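Local coordinates for pesticidal crystal protein Cry2Aa (Bacillus thuringiensis serovar kurstaki, PDB 1I5P) that promotes colloid-osmotic lysis of midgut epithelial cells in mosquito and moth larvae after binding to them, and so acts as an insecticidal toxin, at residues A[297-302]-A[440-445]; A[152-157]-A[185-190]; A[560-565]-A[601-606]; A[16-21]-A[369-374]; A[268-273]-A[493-498]. One frame throughout, in Å; residues are numbered along the deposited sequence.

From the N terminus the chain reaches 16-21, the opening side of contact 4, whose loop closes at 369-374. Nested inside that loop is contact 2, a helix pair of the N-terminal bundle. Contact 5 opens at 268-273 and contact 1 at 297-302; both cross contact 4, since they close after it, at 493-498 and 440-445. Contact 1, opening later and closing earlier, is nested within contact 5. Contact 3 follows in series, pairing strands of the C-terminal jelly roll. Contact 4 lays the N-terminal peptide on the middle domain, contact 1 works within it, and contact 5 joins its start to a strand of the C-terminal region, with nearest atoms about 5 Å from contacts 1 and 3.

Contact 1. Residues A[297-302]-A[440-445]; sequences YSLFQV and RPLHYN
Ser298 and Leu442 share the direct hydrogen bond of this contact: Leu442 N donates to Ser298 OG at 2.8 Å, with the N-H...O angle bent to 148°. The serine hydroxyl, set between its own backbone N and carbonyl carbon (chi1 75°), donates a hydrogen bond to Phe295 O, one turn back in the same helix, so one oxygen links the helix to the loop as both donor and acceptor. Two waters carry the rest of the polar link. One donates to Ser298 O at 2.6 Å and to His443 O at 2.9 Å; the other accepts from Asn445 N at 2.7 Å and donates to Gln301 O. Apolar contact gathers at a single methyl, Leu442 CD2, which is 3.8 Å from Leu299 CD1 and 3.8 Å from Val302 CG2. Leu299 runs beside Leu442 in the same direction, while Val302 crosses it at about a right angle. The buried patch lies at the C-terminal end of helix 293-300 in the middle domain. Phe300 packs from that helix onto strand 422-430, and on the loop side Tyr444 bonds through its backbone to Thr510 and rests on strand 510-513.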
# COMPACT_ATOMS: atom_id res chain seq x y z
N TYR A 297 -6.57 6.92 -10.18
CA TYR A 297 -6.37 5.66 -9.49
C TYR A 297 -7.38 4.59 -9.92
O TYR A 297 -7.12 3.40 -9.74
CB TYR A 297 -6.37 5.87 -7.96
CG TYR A 297 -7.71 6.13 -7.30
CD1 TYR A 297 -8.68 5.14 -7.23
CD2 TYR A 297 -7.96 7.34 -6.66
CE1 TYR A 297 -9.87 5.34 -6.54
CE2 TYR A 297 -9.16 7.56 -5.96
CZ TYR A 297 -10.10 6.55 -5.90
OH TYR A 297 -11.26 6.73 -5.18
N SER A 298 -8.51 4.99 -10.50
CA SER A 298 -9.48 4.01 -10.96
C SER A 298 -8.91 3.37 -12.22
O SER A 298 -9.20 2.21 -12.53
CB SER A 298 -10.84 4.66 -11.26
OG SER A 298 -10.83 5.39 -12.47
N LEU A 299 -8.08 4.14 -12.92
CA LEU A 299 -7.44 3.68 -14.15
C LEU A 299 -6.21 2.83 -13.85
O LEU A 299 -6.00 1.79 -14.48
CB LEU A 299 -7.01 4.88 -14.99
CG LEU A 299 -6.12 4.59 -16.21
CD1 LEU A 299 -6.92 3.85 -17.27
CD2 LEU A 299 -5.57 5.89 -16.77
N PHE A 300 -5.41 3.28 -12.89
CA PHE A 300 -4.19 2.59 -12.50
C PHE A 300 -4.44 1.22 -11.87
O PHE A 300 -3.53 0.39 -11.83
CB PHE A 300 -3.37 3.46 -11.55
CG PHE A 300 -2.93 4.78 -12.15
CD1 PHE A 300 -2.50 5.82 -11.33
CD2 PHE A 300 -2.95 4.98 -13.53
CE1 PHE A 300 -2.09 7.04 -11.87
CE2 PHE A 300 -2.54 6.19 -14.08
CZ PHE A 300 -2.11 7.22 -13.25
N GLN A 301 -5.65 0.97 -11.39
CA GLN A 301 -5.96 -0.32 -10.78
C GLN A 301 -6.81 -1.23 -11.65
O GLN A 301 -7.39 -2.21 -11.17
CB GLN A 301 -6.63 -0.11 -9.42
CG GLN A 301 -5.69 0.48 -8.39
CD GLN A 301 -6.34 0.66 -7.05
OE1 GLN A 301 -6.42 -0.28 -6.26
NE2 GLN A 301 -6.83 1.87 -6.78
N VAL A 302 -6.91 -0.91 -12.94
CA VAL A 302 -7.68 -1.74 -13.85
C VAL A 302 -7.01 -3.10 -13.95
O VAL A 302 -5.81 -3.19 -14.19
CB VAL A 302 -7.77 -1.10 -15.25
CG1 VAL A 302 -8.16 -2.16 -16.30
CG2 VAL A 302 -8.80 0.02 -15.24
N ARG A 440 -15.01 11.22 -15.54
CA ARG A 440 -15.69 9.94 -15.43
C ARG A 440 -14.78 8.80 -14.99
O ARG A 440 -14.19 8.11 -15.82
CB ARG A 440 -16.36 9.61 -16.76
CG ARG A 440 -17.44 10.62 -17.10
CD ARG A 440 -17.79 10.68 -18.57
NE ARG A 440 -18.50 11.92 -18.82
CZ ARG A 440 -19.19 12.20 -19.92
NH1 ARG A 440 -19.27 11.30 -20.90
NH2 ARG A 440 -19.81 13.37 -20.04
N PRO A 441 -14.66 8.59 -13.68
CA PRO A 441 -13.82 7.52 -13.13
C PRO A 441 -14.25 6.17 -13.68
O PRO A 441 -15.43 5.94 -13.92
CB PRO A 441 -14.07 7.63 -11.63
CG PRO A 441 -14.29 9.10 -11.45
CD PRO A 441 -15.25 9.38 -12.59
N LEU A 442 -13.29 5.27 -13.89
CA LEU A 442 -13.61 3.94 -14.40
C LEU A 442 -14.19 3.05 -13.32
O LEU A 442 -13.92 3.25 -12.13
CB LEU A 442 -12.36 3.27 -14.97
CG LEU A 442 -11.85 3.74 -16.33
CD1 LEU A 442 -11.66 5.25 -16.33
CD2 LEU A 442 -10.54 3.04 -16.63
N HIS A 443 -14.99 2.07 -13.72
CA HIS A 443 -15.55 1.13 -12.76
C HIS A 443 -14.59 -0.04 -12.67
O HIS A 443 -13.57 -0.06 -13.36
CB HIS A 443 -16.96 0.68 -13.18
CG HIS A 443 -17.01 -0.07 -14.48
ND1 HIS A 443 -16.54 -1.36 -14.62
CD2 HIS A 443 -17.50 0.29 -15.69
CE1 HIS A 443 -16.74 -1.77 -15.86
NE2 HIS A 443 -17.32 -0.79 -16.53
N TYR A 444 -14.91 -1.02 -11.82
CA TYR A 444 -14.06 -2.19 -11.64
C TYR A 444 -13.71 -2.85 -12.97
O TYR A 444 -14.59 -3.23 -13.74
CB TYR A 444 -14.76 -3.20 -10.72
CG TYR A 444 -13.86 -4.32 -10.25
CD1 TYR A 444 -12.92 -4.11 -9.23
CD2 TYR A 444 -13.94 -5.59 -10.83
CE1 TYR A 444 -12.09 -5.15 -8.79
CE2 TYR A 444 -13.12 -6.63 -10.40
CZ TYR A 444 -12.20 -6.40 -9.38
OH TYR A 444 -11.40 -7.43 -8.94
N ASN A 445 -12.41 -2.97 -13.23
CA ASN A 445 -11.90 -3.58 -14.46
C ASN A 445 -12.54 -3.06 -15.74
O ASN A 445 -12.67 -3.80 -16.71
CB ASN A 445 -12.06 -5.11 -14.40
CG ASN A 445 -11.08 -5.76 -13.44
OD1 ASN A 445 -11.10 -6.98 -13.26
ND2 ASN A 445 -10.23 -4.95 -12.84
O HOH W 1 -11.14 0.59 -11.82
O HOH W 2 -10.46 -1.88 -11.63

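Contact 2. Residues A[152-157]-A[185-190]; sequences TMQQLF and LSFIRD
Phe187 reaches from helix 170-193 into a notch formed by Met153, Gln154 and Phe157, and can be followed from its root to its tip. With CG anti to the backbone N (chi1 159°), the side chain is thrown straight at helix 145-160. Its CB meets Phe157 CE1 at 3.4 Å, and the same CE1 lies 3.5 Å from Phe187 CG. The two ring planes are inclined at 50°, with centroids 5.3 Å apart. Further out, the CD1 and CE1 side of the ring comes under Met153, whose CG stands over one face in a CH-pi contact, 4.0 Å from the ring centroid and 3.6 Å from Phe187 CE1. Met153 then bends away, so that its CE ends over the face of Phe157. Across the ring, CE2 has Gln154 NE2 at its edge, 3.4 Å away; the amide lies nearly coplanar with the ring and does not cap its face. The tip, CZ, lodges near Gln154 N and Met153 CB. Segments 152-157 and 185-190 run nearly antiparallel, at 158°, their axes 10.9 Å apart at closest approach, inside the helical bundle of the N-terminal domain. Helix 107-135 closes in with Phe127, edge-to-face on Phe187, while Tyr208, Tyr211 and Tyr215 of helix 202-232 pack on Gln154.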
# COMPACT_ATOMS: atom_id res chain seq x y z
N THR A 152 1.98 6.61 34.43
CA THR A 152 2.89 7.72 34.19
C THR A 152 3.22 7.85 32.70
O THR A 152 3.16 8.94 32.13
CB THR A 152 4.20 7.53 34.98
OG1 THR A 152 3.90 7.39 36.37
CG2 THR A 152 5.12 8.74 34.79
N MET A 153 3.56 6.73 32.07
CA MET A 153 3.90 6.70 30.66
C MET A 153 2.73 7.18 29.81
O MET A 153 2.90 7.96 28.87
CB MET A 153 4.31 5.28 30.24
CG MET A 153 4.77 5.15 28.79
SD MET A 153 6.31 6.03 28.44
CE MET A 153 5.71 7.50 27.62
N GLN A 154 1.53 6.71 30.15
CA GLN A 154 0.32 7.07 29.42
C GLN A 154 0.11 8.57 29.42
O GLN A 154 -0.16 9.17 28.37
CB GLN A 154 -0.91 6.39 30.04
CG GLN A 154 -2.26 6.99 29.62
CD GLN A 154 -2.64 6.72 28.16
OE1 GLN A 154 -3.69 7.17 27.70
NE2 GLN A 154 -1.81 5.98 27.45
N GLN A 155 0.25 9.18 30.59
CA GLN A 155 0.06 10.62 30.71
C GLN A 155 1.17 11.35 29.96
O GLN A 155 0.93 12.39 29.36
CB GLN A 155 0.05 11.03 32.18
CG GLN A 155 -0.27 12.50 32.40
CD GLN A 155 -1.57 12.91 31.74
OE1 GLN A 155 -2.62 12.33 32.00
NE2 GLN A 155 -1.50 13.92 30.88
N LEU A 156 2.37 10.80 29.99
CA LEU A 156 3.49 11.42 29.29
C LEU A 156 3.25 11.39 27.78
O LEU A 156 3.62 12.33 27.08
CB LEU A 156 4.80 10.70 29.65
CG LEU A 156 5.31 11.02 31.06
CD1 LEU A 156 6.47 10.12 31.42
CD2 LEU A 156 5.72 12.49 31.13
N PHE A 157 2.64 10.33 27.29
CA PHE A 157 2.34 10.22 25.86
C PHE A 157 1.34 11.31 25.47
O PHE A 157 1.48 11.97 24.43
CB PHE A 157 1.74 8.85 25.54
CG PHE A 157 2.75 7.82 25.09
CD1 PHE A 157 2.78 6.56 25.66
CD2 PHE A 157 3.65 8.11 24.06
CE1 PHE A 157 3.68 5.58 25.22
CE2 PHE A 157 4.55 7.15 23.61
CZ PHE A 157 4.56 5.88 24.19
N LEU A 185 0.23 3.91 20.66
CA LEU A 185 -0.69 2.81 20.39
C LEU A 185 -0.05 1.46 20.66
O LEU A 185 -0.72 0.53 21.13
CB LEU A 185 -1.20 2.88 18.95
CG LEU A 185 -2.16 4.05 18.66
CD1 LEU A 185 -2.55 4.05 17.18
CD2 LEU A 185 -3.40 3.92 19.53
N SER A 186 1.25 1.35 20.38
CA SER A 186 1.98 0.11 20.62
C SER A 186 2.03 -0.13 22.13
O SER A 186 1.91 -1.26 22.59
CB SER A 186 3.41 0.23 20.07
OG SER A 186 3.41 0.32 18.65
N PHE A 187 2.22 0.97 22.86
CA PHE A 187 2.28 0.96 24.32
C PHE A 187 0.97 0.43 24.89
O PHE A 187 0.95 -0.46 25.73
CB PHE A 187 2.54 2.40 24.83
CG PHE A 187 2.13 2.63 26.26
CD1 PHE A 187 2.88 2.11 27.31
CD2 PHE A 187 0.97 3.35 26.56
CE1 PHE A 187 2.50 2.32 28.64
CE2 PHE A 187 0.59 3.56 27.89
CZ PHE A 187 1.36 3.04 28.93
N ILE A 188 -0.13 0.99 24.40
CA ILE A 188 -1.46 0.58 24.84
C ILE A 188 -1.69 -0.91 24.56
O ILE A 188 -2.17 -1.64 25.42
CB ILE A 188 -2.54 1.43 24.14
CG1 ILE A 188 -2.43 2.88 24.63
CG2 ILE A 188 -3.94 0.86 24.42
CD1 ILE A 188 -3.24 3.89 23.82
N ARG A 189 -1.33 -1.34 23.36
CA ARG A 189 -1.50 -2.74 22.99
C ARG A 189 -0.65 -3.63 23.90
O ARG A 189 -1.07 -4.72 24.28
CB ARG A 189 -1.07 -2.96 21.53
CG ARG A 189 -1.41 -4.34 20.97
CD ARG A 189 -0.84 -4.51 19.58
NE ARG A 189 -1.32 -5.71 18.89
CZ ARG A 189 -0.58 -6.79 18.67
NH1 ARG A 189 0.68 -6.84 19.08
NH2 ARG A 189 -1.09 -7.82 18.00
N ASP A 190 0.54 -3.15 24.26
CA ASP A 190 1.42 -3.92 25.14
C ASP A 190 0.77 -4.15 26.50
O ASP A 190 0.80 -5.27 27.02
CB ASP A 190 2.76 -3.19 25.34
CG ASP A 190 3.71 -3.37 24.16
OD1 ASP A 190 3.39 -4.14 23.24
OD2 ASP A 190 4.79 -2.74 24.17

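Contact 3. Residues A[560-565]-A[601-606]; sequences TINGRV and TNVTLD
Ile561 lies obliquely across Val603, its CG1 3.8 Å from Val603 CG1. With CG1 anti to the backbone N (chi1 -178°) and CD1 extended beyond it, the isoleucine also skims Thr604 O, which is 3.5 Å from CG1. Its tip, CD1, shares the same Val603 methyl and reaches Leu605 CD1 only loosely, at 4.2 Å. Leu605 packs on Ile622 and Phe624 of strand 617-626, in the other sheet of the jelly-roll sandwich, and Ile561 rests on Ile595. Thr560 and Asp606 form an antiparallel hydrogen-bonded pair between strands 555-561 and 602-610, with Thr560 N to Asp606 O at 2.9 Å and Asp606 N to Thr560 O at 3.0 Å. Their side chains stand together on one face, CB to CB at 4.2 Å; the Asp606 carboxylate forms a salt bridge with Arg533. Past this pair the type I' turn from Ile561 to Arg564 carries the chain off, and a water spans the widening gap, accepting from Asn562 N at 2.9 Å and donating to Thr604 O at 2.8 Å.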
# COMPACT_ATOMS: atom_id res chain seq x y z
N THR A 560 -21.02 -17.38 1.29
CA THR A 560 -21.12 -18.79 0.98
C THR A 560 -19.72 -19.37 0.85
O THR A 560 -18.93 -18.93 0.01
CB THR A 560 -21.91 -19.03 -0.33
OG1 THR A 560 -23.19 -18.40 -0.23
CG2 THR A 560 -22.11 -20.52 -0.57
N ILE A 561 -19.44 -20.35 1.69
CA ILE A 561 -18.14 -21.01 1.71
C ILE A 561 -18.30 -22.36 2.43
O ILE A 561 -19.03 -22.45 3.42
CB ILE A 561 -17.10 -20.13 2.43
CG1 ILE A 561 -15.72 -20.80 2.39
CG2 ILE A 561 -17.55 -19.85 3.86
CD1 ILE A 561 -14.60 -19.89 2.84
N ASN A 562 -17.64 -23.40 1.92
CA ASN A 562 -17.73 -24.72 2.52
C ASN A 562 -19.16 -25.24 2.47
O ASN A 562 -19.58 -26.03 3.32
CB ASN A 562 -17.28 -24.68 3.98
CG ASN A 562 -15.84 -24.23 4.15
OD1 ASN A 562 -15.49 -23.60 5.16
ND2 ASN A 562 -14.99 -24.56 3.18
N GLY A 563 -19.93 -24.80 1.48
CA GLY A 563 -21.30 -25.24 1.38
C GLY A 563 -22.16 -24.63 2.46
O GLY A 563 -23.34 -24.96 2.60
N ARG A 564 -21.58 -23.72 3.24
CA ARG A 564 -22.30 -23.05 4.31
C ARG A 564 -22.69 -21.64 3.87
O ARG A 564 -21.91 -20.96 3.20
CB ARG A 564 -21.44 -22.96 5.58
CG ARG A 564 -20.70 -24.24 5.96
CD ARG A 564 -19.89 -24.01 7.24
NE ARG A 564 -18.83 -25.00 7.42
CZ ARG A 564 -17.88 -24.91 8.35
NH1 ARG A 564 -17.86 -23.88 9.19
NH2 ARG A 564 -16.95 -25.85 8.44
N VAL A 565 -23.89 -21.21 4.25
CA VAL A 565 -24.34 -19.87 3.89
C VAL A 565 -24.57 -19.05 5.15
O VAL A 565 -25.47 -19.35 5.94
CB VAL A 565 -25.67 -19.92 3.10
CG1 VAL A 565 -26.03 -18.52 2.63
CG2 VAL A 565 -25.54 -20.87 1.93
N THR A 601 -6.52 -27.26 -1.14
CA THR A 601 -7.76 -27.12 -1.89
C THR A 601 -8.03 -25.67 -2.24
O THR A 601 -7.79 -24.77 -1.43
CB THR A 601 -8.95 -27.66 -1.06
OG1 THR A 601 -8.61 -28.95 -0.52
CG2 THR A 601 -10.18 -27.80 -1.92
N ASN A 602 -8.52 -25.42 -3.45
CA ASN A 602 -8.86 -24.06 -3.85
C ASN A 602 -10.28 -23.77 -3.35
O ASN A 602 -11.26 -24.19 -3.96
CB ASN A 602 -8.80 -23.90 -5.37
CG ASN A 602 -7.39 -24.03 -5.92
OD1 ASN A 602 -6.41 -23.82 -5.22
ND2 ASN A 602 -7.30 -24.37 -7.20
N VAL A 603 -10.36 -23.07 -2.23
CA VAL A 603 -11.64 -22.73 -1.62
C VAL A 603 -12.22 -21.44 -2.17
O VAL A 603 -11.51 -20.44 -2.30
CB VAL A 603 -11.47 -22.58 -0.10
CG1 VAL A 603 -12.82 -22.36 0.56
CG2 VAL A 603 -10.77 -23.81 0.46
N THR A 604 -13.51 -21.45 -2.50
CA THR A 604 -14.15 -20.25 -3.02
C THR A 604 -14.92 -19.56 -1.90
O THR A 604 -15.57 -20.22 -1.07
CB THR A 604 -15.14 -20.57 -4.16
OG1 THR A 604 -16.20 -21.39 -3.67
CG2 THR A 604 -14.43 -21.29 -5.30
N LEU A 605 -14.84 -18.24 -1.87
CA LEU A 605 -15.53 -17.44 -0.87
C LEU A 605 -16.42 -16.47 -1.62
O LEU A 605 -15.93 -15.56 -2.29
CB LEU A 605 -14.53 -16.65 -0.02
CG LEU A 605 -15.10 -15.50 0.82
CD1 LEU A 605 -16.05 -16.05 1.88
CD2 LEU A 605 -13.96 -14.73 1.48
N ASP A 606 -17.73 -16.67 -1.53
CA ASP A 606 -18.66 -15.78 -2.21
C ASP A 606 -19.28 -14.80 -1.24
O ASP A 606 -19.86 -15.18 -0.23
CB ASP A 606 -19.77 -16.58 -2.91
CG ASP A 606 -19.24 -17.44 -4.05
OD1 ASP A 606 -18.35 -16.96 -4.79
OD2 ASP A 606 -19.71 -18.58 -4.20
O HOH W 3 -22.98 -15.77 -1.00
O HOH W 4 -18.27 -20.35 -2.24
O HOH W 5 -16.27 -22.91 -0.61

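Contact 4. Residues A[16-21]-A[369-374]; sequences YNVVAH and LSTPFV
The imidazole of His21 has Leu369 O over one face, 3.2 Å above the ring plane and displaced toward the rim, so that His21 CG and CD2 are each 3.3 Å from that oxygen. Ser370 O comes in obliquely and is closer to the root of the side chain, 3.4 Å from His21 CB. Pro372 CD is also oblique to the ring, 4.2 Å from His21 ND1. Having CG anti to the backbone N (chi1 173°) carries the ring over the 369-372 turn, and at the tip of the ring NE2 is hydrogen-bonded to Asn472 OD1, which helps fix how the ring is turned. Val18 provides the second touching point: its CB meets Thr371 CG2 at 3.9 Å, the two side chains crossing at about a right angle, and Leu366 and Leu402 also pack on the valine. The N-terminal peptide thus lies on the turn leading into strand 373-377 of the middle domain. Carbonyl oxygens crowding the imidazole would probably suit an electron-poor or protonated ring. The two segments meet through van der Waals contacts and a carbonyl-imidazole approach, without a direct hydrogen bond between them: a modest attachment, consistent with an N-terminal protoxin peptide that is probably removed on activation.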
# COMPACT_ATOMS: atom_id res chain seq x y z
N TYR A 16 16.83 -22.87 -14.13
CA TYR A 16 17.86 -23.22 -13.16
C TYR A 16 18.66 -21.96 -12.83
O TYR A 16 19.84 -21.85 -13.20
CB TYR A 16 18.79 -24.30 -13.72
CG TYR A 16 19.78 -24.81 -12.68
CD1 TYR A 16 19.36 -25.67 -11.66
CD2 TYR A 16 21.11 -24.39 -12.69
CE1 TYR A 16 20.24 -26.08 -10.67
CE2 TYR A 16 22.00 -24.80 -11.69
CZ TYR A 16 21.56 -25.64 -10.69
OH TYR A 16 22.43 -26.03 -9.69
N ASN A 17 18.01 -21.02 -12.15
CA ASN A 17 18.63 -19.75 -11.75
C ASN A 17 17.58 -18.83 -11.12
O ASN A 17 17.92 -17.90 -10.38
CB ASN A 17 19.25 -19.05 -12.97
CG ASN A 17 19.94 -17.74 -12.61
OD1 ASN A 17 19.60 -16.68 -13.15
ND2 ASN A 17 20.90 -17.81 -11.70
N VAL A 18 16.30 -19.10 -11.41
CA VAL A 18 15.17 -18.32 -10.90
C VAL A 18 13.86 -19.11 -10.98
O VAL A 18 12.77 -18.53 -10.93
CB VAL A 18 14.98 -17.00 -11.70
CG1 VAL A 18 15.95 -15.93 -11.22
CG2 VAL A 18 15.20 -17.28 -13.19
N VAL A 19 13.96 -20.43 -11.09
CA VAL A 19 12.78 -21.29 -11.20
C VAL A 19 11.85 -21.21 -9.98
O VAL A 19 10.63 -21.35 -10.12
CB VAL A 19 13.19 -22.76 -11.42
CG1 VAL A 19 13.85 -23.33 -10.17
CG2 VAL A 19 11.98 -23.58 -11.84
N ALA A 20 12.43 -20.98 -8.80
CA ALA A 20 11.65 -20.89 -7.57
C ALA A 20 11.49 -19.47 -7.02
O ALA A 20 12.45 -18.70 -6.97
CB ALA A 20 12.26 -21.79 -6.51
N HIS A 21 10.27 -19.14 -6.61
CA HIS A 21 9.94 -17.83 -6.05
C HIS A 21 9.22 -18.08 -4.72
O HIS A 21 8.32 -18.91 -4.65
CB HIS A 21 9.00 -17.07 -6.99
CG HIS A 21 8.47 -15.79 -6.42
ND1 HIS A 21 9.18 -14.61 -6.42
CD2 HIS A 21 7.30 -15.52 -5.80
CE1 HIS A 21 8.47 -13.67 -5.84
NE2 HIS A 21 7.32 -14.19 -5.45
N LEU A 369 4.59 -15.16 -12.05
CA LEU A 369 4.61 -15.24 -10.60
C LEU A 369 5.99 -15.70 -10.12
O LEU A 369 6.38 -15.46 -8.98
CB LEU A 369 3.55 -16.21 -10.07
CG LEU A 369 2.08 -15.80 -10.25
CD1 LEU A 369 1.18 -16.83 -9.59
CD2 LEU A 369 1.84 -14.42 -9.64
N SER A 370 6.73 -16.37 -11.01
CA SER A 370 8.06 -16.84 -10.67
C SER A 370 9.08 -15.70 -10.73
O SER A 370 9.94 -15.59 -9.86
CB SER A 370 8.49 -17.97 -11.60
OG SER A 370 8.83 -17.47 -12.89
N THR A 371 8.98 -14.86 -11.76
CA THR A 371 9.90 -13.73 -11.90
C THR A 371 9.12 -12.46 -12.22
O THR A 371 9.17 -11.95 -13.34
CB THR A 371 10.95 -13.96 -13.01
OG1 THR A 371 10.30 -14.02 -14.28
CG2 THR A 371 11.70 -15.26 -12.76
N PRO A 372 8.37 -11.95 -11.24
CA PRO A 372 7.57 -10.74 -11.45
C PRO A 372 8.43 -9.50 -11.65
O PRO A 372 9.63 -9.49 -11.33
CB PRO A 372 6.76 -10.65 -10.16
CG PRO A 372 7.74 -11.17 -9.14
CD PRO A 372 8.26 -12.42 -9.85
N PHE A 373 7.81 -8.45 -12.17
CA PHE A 373 8.50 -7.18 -12.38
C PHE A 373 8.63 -6.54 -11.00
O PHE A 373 7.73 -6.69 -10.17
CB PHE A 373 7.67 -6.28 -13.29
CG PHE A 373 7.66 -6.69 -14.73
CD1 PHE A 373 6.49 -7.11 -15.34
CD2 PHE A 373 8.83 -6.64 -15.48
CE1 PHE A 373 6.48 -7.46 -16.69
CE2 PHE A 373 8.84 -6.99 -16.83
CZ PHE A 373 7.66 -7.40 -17.44
N VAL A 374 9.73 -5.84 -10.75
CA VAL A 374 9.93 -5.16 -9.47
C VAL A 374 10.47 -3.74 -9.63
O VAL A 374 10.30 -2.90 -8.75
CB VAL A 374 10.88 -5.97 -8.53
CG1 VAL A 374 10.20 -7.25 -8.09
CG2 VAL A 374 12.20 -6.29 -9.24

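Contact 5. Residues A[268-273]-A[493-498]; sequences MVSSGA and GFTISP
Met268 sets its terminal methyl against the root of Phe494: CE is 3.9 Å from Phe494 CB, the two side chains crossing obliquely on the same face of the sheet, and the phenylalanine ring turns away. The methionine runs extended through chi1 and chi2 and bends at chi3 (83°), which turns CE toward the neighbouring strand. Beneath this overlap the backbones form a parallel bridge. Met268 N donates to Gly493 O at 2.8 Å, and Thr495 N donates to Met268 O at 3.0 Å, while Phe494 CA adds a CA-H...O contact to Met268 O. After Met268 the first segment leaves the strand, and side chains take over the pairing. Thr495 OG1 accepts from Ser270 N at 3.0 Å, and Ser270 OG donates in return to Thr495 O at 2.8 Å, approaching from above the carbonyl plane by 57°. Each residue therefore uses its hydroxyl on the other's backbone. One water then links Ser270 OG, Ser271 OG and Ser497 N, and another joins Thr495 OG1 to Ser271 O. Strand 493-496 pairs on through Phe494 and Ile496 with strand 617-626, and Phe494 stacks on Phe624, so the chain that has just left helix 238-259 is added to the C-terminal sheet. Chemically this is a polar seam with one apolar overlap, in which hydroxyls and waters satisfy backbone groups, most of them buried, where regular strand pairing stops.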
# COMPACT_ATOMS: atom_id res chain seq x y z
N MET A 268 -1.71 -12.14 9.31
CA MET A 268 -0.78 -11.78 8.26
C MET A 268 -1.46 -10.85 7.26
O MET A 268 -2.39 -11.25 6.57
CB MET A 268 -0.29 -13.04 7.53
CG MET A 268 0.67 -12.75 6.39
SD MET A 268 0.99 -14.20 5.34
CE MET A 268 -0.43 -14.14 4.24
N VAL A 269 -1.03 -9.60 7.21
CA VAL A 269 -1.60 -8.64 6.27
C VAL A 269 -0.93 -8.99 4.94
O VAL A 269 0.23 -8.66 4.72
CB VAL A 269 -1.24 -7.21 6.70
CG1 VAL A 269 -1.78 -6.20 5.70
CG2 VAL A 269 -1.79 -6.94 8.09
N SER A 270 -1.67 -9.68 4.07
CA SER A 270 -1.12 -10.14 2.80
C SER A 270 -0.77 -9.05 1.79
O SER A 270 0.01 -9.28 0.87
CB SER A 270 -2.08 -11.13 2.14
OG SER A 270 -3.16 -10.46 1.52
N SER A 271 -1.34 -7.86 1.97
CA SER A 271 -1.05 -6.76 1.07
C SER A 271 -1.51 -5.44 1.66
O SER A 271 -2.32 -5.42 2.59
CB SER A 271 -1.73 -6.98 -0.29
OG SER A 271 -3.14 -7.04 -0.13
N GLY A 272 -0.98 -4.35 1.13
CA GLY A 272 -1.36 -3.04 1.62
C GLY A 272 -1.71 -2.12 0.46
O GLY A 272 -2.03 -2.58 -0.63
N ALA A 273 -1.67 -0.82 0.70
CA ALA A 273 -1.97 0.15 -0.34
C ALA A 273 -0.89 0.12 -1.41
O ALA A 273 0.25 -0.25 -1.14
CB ALA A 273 -2.07 1.54 0.26
N GLY A 493 -3.42 -16.21 10.91
CA GLY A 493 -4.51 -15.57 10.20
C GLY A 493 -3.98 -14.85 8.97
O GLY A 493 -2.76 -14.71 8.82
N PHE A 494 -4.86 -14.40 8.09
CA PHE A 494 -4.42 -13.70 6.89
C PHE A 494 -5.53 -12.87 6.28
O PHE A 494 -6.72 -13.14 6.50
CB PHE A 494 -3.88 -14.70 5.86
CG PHE A 494 -4.92 -15.67 5.36
CD1 PHE A 494 -5.48 -15.52 4.09
CD2 PHE A 494 -5.31 -16.75 6.14
CE1 PHE A 494 -6.44 -16.42 3.62
CE2 PHE A 494 -6.27 -17.66 5.67
CZ PHE A 494 -6.83 -17.50 4.41
N THR A 495 -5.15 -11.86 5.50
CA THR A 495 -6.12 -10.99 4.86
C THR A 495 -6.15 -11.19 3.35
O THR A 495 -5.24 -11.78 2.76
CB THR A 495 -5.80 -9.49 5.10
OG1 THR A 495 -4.55 -9.17 4.48
CG2 THR A 495 -5.71 -9.19 6.58
N ILE A 496 -7.22 -10.70 2.74
CA ILE A 496 -7.41 -10.77 1.29
C ILE A 496 -8.02 -9.44 0.88
O ILE A 496 -9.09 -9.08 1.36
CB ILE A 496 -8.40 -11.87 0.86
CG1 ILE A 496 -7.83 -13.26 1.16
CG2 ILE A 496 -8.69 -11.73 -0.64
CD1 ILE A 496 -8.76 -14.40 0.73
N SER A 497 -7.34 -8.71 0.00
CA SER A 497 -7.87 -7.45 -0.46
C SER A 497 -9.10 -7.72 -1.29
O SER A 497 -9.09 -8.59 -2.17
CB SER A 497 -6.85 -6.70 -1.31
OG SER A 497 -7.48 -5.64 -2.01
N PRO A 498 -10.19 -6.99 -1.03
CA PRO A 498 -11.43 -7.16 -1.77
C PRO A 498 -11.21 -6.91 -3.25
O PRO A 498 -12.01 -7.32 -4.08
CB PRO A 498 -12.35 -6.12 -1.14
CG PRO A 498 -11.90 -6.13 0.29
CD PRO A 498 -10.39 -6.09 0.12
O HOH W 6 -4.57 -9.47 -1.08
O HOH W 7 -4.42 -6.59 4.03